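Local coordinates for protein beta-lactamase/D-alanine Carboxypeptidase (Yersinia pestis, PDB 3RJU) that probably acts on beta-lactams or D-alanine-terminated peptides as a serine hydrolase of the beta-lactamase and penicillin-binding protein family, at residues Ser69-Asp77 and Pro251-Gln259; Pro152-Ser160 and Asp267-Asp275. All blocks are in the same frame, centred on the assembly; numbering follows the deposited sequence.

In the fold
The two contacts illustrate how separate joints in one beta-lactamase-family chain differ in chemistry. Contact 1 sets the end of helix 64-77 against the turn and short helix of Pro251-Gln259, held mainly by charged side chains, buried at one end and more open at the other. Contact 2 pairs parallel strands 156-158 and 270-272 through main-chain hydrogen bonds, with an apolar inner face and a polar, hydrated outer one. No element is shared and nearest atoms lie about 10 Å apart, yet each includes an element serving the probable active site: helix 64-77 bears, at its start, the lysine of an SxxK-type pattern, and strand 156-158 runs into the tyrosine thought to supply a second hydroxyl.

Contact 1 (Ser69-Asp77 and Pro251-Gln259); sequences SEIMVKLAD and PKRSAKREQ
Glu70 and Glu258 bring their CA atoms to 5.9 Å, and one helical turn along helix 64-77 Lys74 lies beside Ser254, so the backbones pass in opposite senses. A type I turn, Lys252-Ala255, leads into helix 255-258. Val73 sits between two salt-bridge networks. With CG1 anti to the backbone N (chi1 165°), it presses that methyl against Arg257, 3.5 Å from NH1, and against Glu258 CG. In the inner network, of Glu70, Lys74, Lys252 and Glu258, Lys252 NZ takes the syn lone pair of Glu258 OE1 at 2.8 Å and reaches Glu70 OE2 more weakly at 2.9 Å. Lys74 NZ meets that same Glu70 oxygen on its anti side, 27° out of the carboxylate plane, and Ser254 OG donates to Glu258 OE2 at 2.6 Å. Glu70 OE2 and Glu258 OE2 stand 3.8 Å apart. Trp239 NE1 holds the other oxygen of Glu70.

In the outer network Arg253 grips Asp77 end-on: NH2 lies 2.6 Å from OD2, NH1 turns to the same oxygen, both from one face of the carboxylate. Arg257 lies over that carboxylate, offset toward the guanidinium rim, planes 19° apart: a long charge pair with no N-H aimed at the oxygen. Its NH1 donates to a water bound to Val73 O.

Two buried glutamates thus lie side by side, their repulsion probably offset mainly by Lys252, which bonds both, and by Lys74, which bonds Glu70.

Contact 2 (Pro152-Ser160 and Asp267-Asp275); sequences PPGVKAAYS and DLVSLKGMD
Ala157 CB lies at the apolar centre, 3.9 Å from Leu268 CD1, with Leu271 CG and Met274 CG almost as near. Met274, present as selenomethionine and bent at chi2 (-48°) and chi3 (-53°), sets its selenium in the plane of the Tyr159 ring, at the edge and 5.3 Å from the centroid, a Met-aromatic contact. At the far end Val155 CG1 and Val269 CG2 lie side by side at 3.8 Å.

Round this centre the backbones pair as parallel strands, 4° apart. Ala157 bonds through its N and O to residues flanking Leu271: N donates to Ser270 O at 2.9 Å, and O accepts from Lys272 N at 2.8 Å. Tyr159 N to Lys272 O continues the ladder; at the start Val269 N, not Ser270 N, donates to Val155 O, so the regular pattern stops short of it. Gly273, at positive phi, brings only backbone up to Tyr159 CB.

On the opposite face of the pair, which bears Lys156 and Ser270, the contact turns polar. The extended Lys156 chain runs alongside Ser270 OG, 3.3 Å from its CG; one water links that hydroxyl to Lys156 NZ and another to Ala157 O.

Tyr159 OH bonds Lys65 and Lys302, consistent with the second hydroxyl of an SxxK active site, and its ring stacks on His114. Leu283 of strand 282-284 packs against the apolar face, and Ser160 OG caps Ala163 N at helix 162-175.

Contact 1 (Ser69-Asp77 and Pro251-Gln259)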
loop_
_atom_site.group_PDB
_atom_site.type_symbol
_atom_site.label_atom_id
_atom_site.label_comp_id
_atom_site.label_asym_id
_atom_site.label_seq_id
_atom_site.Cartn_x
_atom_site.Cartn_y
_atom_site.Cartn_z
ATOM N N SER A 69 8.294 1.448 -0.489
ATOM C CA SER A 69 9.313 0.695 0.256
ATOM C C SER A 69 10.060 -0.311 -0.616
ATOM O O SER A 69 11.269 -0.521 -0.439
ATOM C CB SER A 69 8.705 0.034 1.498
ATOM O OG SER A 69 8.559 1.022 2.513
ATOM N N GLU A 70 9.357 -0.923 -1.571
ATOM C CA GLU A 70 10.011 -1.822 -2.522
ATOM C C GLU A 70 11.127 -1.098 -3.281
ATOM O O GLU A 70 12.250 -1.593 -3.399
ATOM C CB GLU A 70 9.006 -2.389 -3.542
ATOM C CG GLU A 70 9.713 -3.186 -4.661
ATOM C CD GLU A 70 8.798 -3.951 -5.585
ATOM O OE1 GLU A 70 7.607 -3.712 -5.546
ATOM O OE2 GLU A 70 9.301 -4.777 -6.394
ATOM N N ILE A 71 10.805 0.077 -3.805
ATOM C CA ILE A 71 11.787 0.891 -4.508
ATOM C C ILE A 71 12.952 1.278 -3.602
ATOM O O ILE A 71 14.114 1.199 -4.021
ATOM C CB ILE A 71 11.122 2.115 -5.171
ATOM C CG1 ILE A 71 10.205 1.626 -6.300
ATOM C CG2 ILE A 71 12.173 3.110 -5.708
ATOM C CD1 ILE A 71 9.303 2.696 -6.870
HETATM N N MSE A 72 12.663 1.680 -2.367
HETATM C CA MSE A 72 13.734 1.988 -1.423
HETATM C C MSE A 72 14.653 0.773 -1.226
HETATM O O MSE A 72 15.877 0.889 -1.274
HETATM C CB MSE A 72 13.170 2.437 -0.080
HETATM C CG MSE A 72 14.252 2.792 0.939
HETATM SE SE MSE A 72 13.494 3.148 2.700
HETATM C CE MSE A 72 12.729 1.381 3.030
ATOM N N VAL A 73 14.063 -0.399 -1.016
ATOM C CA VAL A 73 14.851 -1.610 -0.796
ATOM C C VAL A 73 15.691 -1.953 -2.037
ATOM O O VAL A 73 16.873 -2.316 -1.929
ATOM C CB VAL A 73 13.932 -2.778 -0.374
ATOM C CG1 VAL A 73 14.630 -4.123 -0.493
ATOM C CG2 VAL A 73 13.420 -2.542 1.044
ATOM N N LYS A 74 15.100 -1.827 -3.222
ATOM C CA LYS A 74 15.853 -2.098 -4.435
ATOM C C LYS A 74 16.995 -1.105 -4.638
ATOM O O LYS A 74 18.130 -1.509 -4.951
ATOM C CB LYS A 74 14.930 -2.164 -5.648
ATOM C CG LYS A 74 14.067 -3.418 -5.610
ATOM C CD LYS A 74 13.077 -3.458 -6.727
ATOM C CE LYS A 74 12.588 -4.884 -6.933
ATOM N NZ LYS A 74 11.557 -4.900 -7.989
ATOM N N LEU A 75 16.733 0.181 -4.400
ATOM C CA LEU A 75 17.800 1.181 -4.515
ATOM C C LEU A 75 18.899 0.974 -3.464
ATOM O O LEU A 75 20.073 1.254 -3.720
ATOM C CB LEU A 75 17.235 2.608 -4.422
ATOM C CG LEU A 75 16.406 3.066 -5.624
ATOM C CD1 LEU A 75 15.859 4.474 -5.358
ATOM C CD2 LEU A 75 17.214 3.041 -6.907
ATOM N N ALA A 76 18.524 0.483 -2.286
ATOM C CA ALA A 76 19.519 0.177 -1.261
ATOM C C ALA A 76 20.399 -0.980 -1.711
ATOM O O ALA A 76 21.617 -0.949 -1.535
ATOM C CB ALA A 76 18.845 -0.149 0.076
ATOM N N ASP A 77 19.797 -2.006 -2.304
ATOM C CA ASP A 77 20.604 -3.108 -2.825
ATOM C C ASP A 77 21.555 -2.637 -3.927
ATOM O O ASP A 77 22.676 -3.160 -4.055
ATOM C CB ASP A 77 19.709 -4.233 -3.339
ATOM C CG ASP A 77 20.505 -5.443 -3.775
ATOM O OD1 ASP A 77 21.126 -6.097 -2.901
ATOM O OD2 ASP A 77 20.518 -5.734 -4.989
ATOM N N PRO A 251 10.102 -16.698 -5.019
ATOM C CA PRO A 251 9.874 -15.268 -4.791
ATOM C C PRO A 251 11.010 -14.417 -5.341
ATOM O O PRO A 251 12.153 -14.896 -5.460
ATOM C CB PRO A 251 9.832 -15.160 -3.266
ATOM C CG PRO A 251 9.455 -16.548 -2.810
ATOM C CD PRO A 251 10.128 -17.466 -3.762
ATOM N N LYS A 252 10.706 -13.159 -5.640
ATOM C CA LYS A 252 11.725 -12.221 -6.111
ATOM C C LYS A 252 12.853 -12.099 -5.086
ATOM O O LYS A 252 12.649 -12.293 -3.881
ATOM C CB LYS A 252 11.116 -10.841 -6.397
ATOM C CG LYS A 252 10.429 -10.209 -5.187
ATOM C CD LYS A 252 9.817 -8.833 -5.507
ATOM C CE LYS A 252 9.023 -8.273 -4.341
ATOM N NZ LYS A 252 8.452 -6.939 -4.661
ATOM N N ARG A 253 14.038 -11.766 -5.587
ATOM C CA ARG A 253 15.240 -11.685 -4.772
ATOM C C ARG A 253 15.075 -10.797 -3.534
ATOM O O ARG A 253 15.562 -11.128 -2.452
ATOM C CB ARG A 253 16.415 -11.196 -5.633
ATOM C CG ARG A 253 17.720 -11.067 -4.874
ATOM C CD ARG A 253 18.900 -10.933 -5.829
ATOM N NE ARG A 253 18.924 -9.636 -6.506
ATOM C CZ ARG A 253 19.473 -8.544 -5.976
ATOM N NH1 ARG A 253 20.040 -8.609 -4.780
ATOM N NH2 ARG A 253 19.470 -7.396 -6.644
ATOM N N SER A 254 14.390 -9.674 -3.688
ATOM C CA SER A 254 14.255 -8.708 -2.596
ATOM C C SER A 254 13.032 -8.930 -1.704
ATOM O O SER A 254 12.768 -8.090 -0.835
ATOM C CB SER A 254 14.164 -7.290 -3.154
ATOM O OG SER A 254 13.023 -7.154 -3.991
ATOM N N ALA A 255 12.268 -10.015 -1.911
ATOM C CA ALA A 255 11.000 -10.165 -1.164
ATOM C C ALA A 255 11.205 -10.176 0.344
ATOM O O ALA A 255 10.470 -9.516 1.088
ATOM C CB ALA A 255 10.258 -11.425 -1.586
ATOM N N LYS A 256 12.207 -10.924 0.798
ATOM C CA LYS A 256 12.461 -11.013 2.236
ATOM C C LYS A 256 12.928 -9.691 2.822
ATOM O O LYS A 256 12.516 -9.320 3.918
ATOM C CB LYS A 256 13.417 -12.155 2.578
ATOM C CG LYS A 256 12.711 -13.496 2.546
ATOM C CD LYS A 256 13.646 -14.658 2.807
ATOM C CE LYS A 256 12.861 -15.964 2.888
ATOM N NZ LYS A 256 13.743 -17.164 2.900
ATOM N N ARG A 257 13.770 -8.969 2.090
ATOM C CA ARG A 257 14.201 -7.658 2.574
ATOM C C ARG A 257 13.018 -6.703 2.608
ATOM O O ARG A 257 12.880 -5.890 3.522
ATOM C CB ARG A 257 15.340 -7.096 1.716
ATOM C CG ARG A 257 16.702 -7.704 2.048
ATOM C CD ARG A 257 17.793 -7.138 1.155
ATOM N NE ARG A 257 17.899 -7.890 -0.094
ATOM C CZ ARG A 257 17.653 -7.405 -1.306
ATOM N NH1 ARG A 257 17.253 -6.139 -1.472
ATOM N NH2 ARG A 257 17.779 -8.208 -2.353
ATOM N N GLU A 258 12.137 -6.803 1.618
ATOM C CA GLU A 258 10.990 -5.901 1.590
ATOM C C GLU A 258 10.070 -6.127 2.766
ATOM O O GLU A 258 9.423 -5.190 3.217
ATOM C CB GLU A 258 10.205 -6.063 0.300
ATOM C CG GLU A 258 10.905 -5.433 -0.901
ATOM C CD GLU A 258 10.170 -5.698 -2.192
ATOM O OE1 GLU A 258 8.925 -5.588 -2.208
ATOM O OE2 GLU A 258 10.837 -6.025 -3.196
ATOM N N GLN A 259 10.019 -7.368 3.252
ATOM C CA GLN A 259 9.096 -7.744 4.329
ATOM C C GLN A 259 9.774 -7.860 5.687
ATOM O O GLN A 259 9.178 -8.345 6.654
ATOM C CB GLN A 259 8.348 -9.035 3.956
ATOM C CG GLN A 259 7.450 -8.812 2.761
ATOM C CD GLN A 259 6.489 -9.952 2.506
ATOM O OE1 GLN A 259 6.863 -11.124 2.571
ATOM N NE2 GLN A 259 5.231 -9.610 2.205
HETATM O O HOH W 1 17.914 -3.693 0.339
#

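Contact 2 (Pro152-Ser160 and Asp267-Asp275)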
loop_
_atom_site.group_PDB
_atom_site.type_symbol
_atom_site.label_atom_id
_atom_site.label_comp_id
_atom_site.label_asym_id
_atom_site.label_seq_id
_atom_site.Cartn_x
_atom_site.Cartn_y
_atom_site.Cartn_z
ATOM N N PRO A 152 11.460 12.473 19.138
ATOM C CA PRO A 152 12.609 11.807 18.512
ATOM C C PRO A 152 12.172 10.679 17.578
ATOM O O PRO A 152 11.115 10.088 17.777
ATOM C CB PRO A 152 13.385 11.232 19.693
ATOM C CG PRO A 152 12.453 11.254 20.852
ATOM C CD PRO A 152 11.393 12.269 20.593
ATOM N N PRO A 153 13.004 10.351 16.591
ATOM C CA PRO A 153 12.632 9.271 15.665
ATOM C C PRO A 153 12.742 7.878 16.313
ATOM O O PRO A 153 13.529 7.662 17.237
ATOM C CB PRO A 153 13.635 9.442 14.518
ATOM C CG PRO A 153 14.876 10.013 15.207
ATOM C CD PRO A 153 14.353 10.897 16.334
ATOM N N GLY A 154 11.943 6.934 15.826
ATOM C CA GLY A 154 11.998 5.574 16.322
ATOM C C GLY A 154 11.375 5.357 17.689
ATOM O O GLY A 154 11.629 4.332 18.334
ATOM N N VAL A 155 10.560 6.312 18.132
ATOM C CA VAL A 155 9.967 6.254 19.462
ATOM C C VAL A 155 8.466 6.015 19.426
ATOM O O VAL A 155 7.934 5.243 20.226
ATOM C CB VAL A 155 10.294 7.540 20.248
ATOM C CG1 VAL A 155 9.479 7.654 21.540
ATOM C CG2 VAL A 155 11.793 7.568 20.563
ATOM N N LYS A 156 7.791 6.683 18.497
ATOM C CA LYS A 156 6.349 6.524 18.318
ATOM C C LYS A 156 6.040 6.203 16.860
ATOM O O LYS A 156 6.654 6.773 15.944
ATOM C CB LYS A 156 5.608 7.813 18.704
ATOM C CG LYS A 156 5.651 8.171 20.178
ATOM C CD LYS A 156 4.867 9.437 20.461
ATOM C CE LYS A 156 4.976 9.838 21.922
ATOM N NZ LYS A 156 4.103 11.023 22.182
ATOM N N ALA A 157 5.107 5.281 16.632
ATOM C CA ALA A 157 4.573 5.101 15.287
ATOM C C ALA A 157 3.347 5.981 15.155
ATOM O O ALA A 157 2.481 5.965 16.020
ATOM C CB ALA A 157 4.197 3.655 15.024
ATOM N N ALA A 158 3.267 6.727 14.060
ATOM C CA ALA A 158 2.078 7.507 13.757
ATOM C C ALA A 158 1.965 7.479 12.262
ATOM O O ALA A 158 2.779 8.074 11.556
ATOM C CB ALA A 158 2.208 8.925 14.264
ATOM N N TYR A 159 0.966 6.755 11.770
ATOM C CA TYR A 159 0.810 6.520 10.342
ATOM C C TYR A 159 0.850 7.848 9.609
ATOM O O TYR A 159 0.152 8.800 9.988
ATOM C CB TYR A 159 -0.534 5.867 10.110
ATOM C CG TYR A 159 -0.784 5.421 8.704
ATOM C CD1 TYR A 159 -0.292 4.194 8.255
ATOM C CD2 TYR A 159 -1.522 6.205 7.818
ATOM C CE1 TYR A 159 -0.534 3.744 6.967
ATOM C CE2 TYR A 159 -1.766 5.770 6.517
ATOM C CZ TYR A 159 -1.280 4.532 6.097
ATOM O OH TYR A 159 -1.539 4.082 4.825
ATOM N N SER A 160 1.645 7.905 8.545
ATOM C CA SER A 160 1.827 9.156 7.820
ATOM C C SER A 160 1.843 8.975 6.302
ATOM O O SER A 160 2.537 8.101 5.762
ATOM C CB SER A 160 3.094 9.882 8.293
ATOM O OG SER A 160 3.296 11.061 7.540
ATOM N N ASP A 267 8.439 -2.362 21.209
ATOM C CA ASP A 267 9.676 -1.583 21.060
ATOM C C ASP A 267 9.355 -0.092 20.930
ATOM O O ASP A 267 10.280 0.728 20.877
ATOM C CB ASP A 267 10.438 -1.936 19.767
ATOM C CG ASP A 267 11.014 -3.339 19.734
ATOM O OD1 ASP A 267 11.310 -3.918 20.802
ATOM O OD2 ASP A 267 11.199 -3.842 18.576
ATOM N N LEU A 268 8.068 0.250 20.790
ATOM C CA LEU A 268 7.620 1.641 20.631
ATOM C C LEU A 268 6.837 2.130 21.839
ATOM O O LEU A 268 6.142 1.359 22.511
ATOM C CB LEU A 268 6.729 1.773 19.387
ATOM C CG LEU A 268 7.462 1.475 18.087
ATOM C CD1 LEU A 268 6.454 1.218 16.974
ATOM C CD2 LEU A 268 8.398 2.629 17.745
ATOM N N VAL A 269 6.933 3.430 22.106
ATOM C CA VAL A 269 6.196 4.019 23.212
ATOM C C VAL A 269 4.686 4.021 22.936
ATOM O O VAL A 269 3.880 3.730 23.824
ATOM C CB VAL A 269 6.723 5.436 23.508
ATOM C CG1 VAL A 269 5.736 6.251 24.377
ATOM C CG2 VAL A 269 8.092 5.319 24.155
ATOM N N SER A 270 4.314 4.347 21.708
ATOM C CA SER A 270 2.909 4.305 21.291
ATOM C C SER A 270 2.791 4.087 19.793
ATOM O O SER A 270 3.741 4.311 19.039
ATOM C CB SER A 270 2.174 5.593 21.664
ATOM O OG SER A 270 2.764 6.712 21.027
ATOM N N LEU A 271 1.618 3.647 19.369
ATOM C CA LEU A 271 1.323 3.470 17.948
ATOM C C LEU A 271 -0.028 4.085 17.629
ATOM O O LEU A 271 -1.028 3.830 18.316
ATOM C CB LEU A 271 1.287 1.985 17.555
ATOM C CG LEU A 271 2.596 1.205 17.702
ATOM C CD1 LEU A 271 2.800 0.739 19.146
ATOM C CD2 LEU A 271 2.586 0.016 16.744
ATOM N N LYS A 272 -0.060 4.874 16.570
ATOM C CA LYS A 272 -1.303 5.503 16.150
ATOM C C LYS A 272 -1.536 5.198 14.687
ATOM O O LYS A 272 -0.635 5.368 13.857
ATOM C CB LYS A 272 -1.230 7.016 16.328
ATOM C CG LYS A 272 -2.492 7.726 15.833
ATOM C CD LYS A 272 -2.361 9.233 15.859
ATOM C CE LYS A 272 -3.712 9.852 15.540
ATOM N NZ LYS A 272 -3.732 11.298 15.824
ATOM N N GLY A 273 -2.751 4.767 14.357
ATOM C CA GLY A 273 -3.099 4.584 12.968
ATOM C C GLY A 273 -2.639 3.281 12.342
ATOM O O GLY A 273 -2.756 3.133 11.129
HETATM N N MSE A 274 -2.135 2.347 13.151
HETATM C CA MSE A 274 -1.528 1.121 12.621
HETATM C C MSE A 274 -2.421 -0.105 12.700
HETATM O O MSE A 274 -2.061 -1.152 12.160
HETATM C CB MSE A 274 -0.223 0.783 13.364
HETATM C CG MSE A 274 0.835 1.897 13.372
HETATM SE SE MSE A 274 1.204 2.719 11.638
HETATM C CE MSE A 274 1.589 1.099 10.584
ATOM N N ASP A 275 -3.566 0.023 13.373
ATOM C CA ASP A 275 -4.342 -1.154 13.757
ATOM C C ASP A 275 -5.653 -1.329 12.977
ATOM O O ASP A 275 -6.610 -1.951 13.468
ATOM C CB ASP A 275 -4.609 -1.115 15.254
ATOM C CG ASP A 275 -3.325 -1.044 16.073
ATOM O OD1 ASP A 275 -2.342 -1.740 15.721
ATOM O OD2 ASP A 275 -3.297 -0.270 17.059
HETATM O O HOH W 2 11.128 3.385 21.032
HETATM O O HOH W 3 1.729 8.958 22.498
HETATM O O HOH W 4 1.917 7.356 18.407
#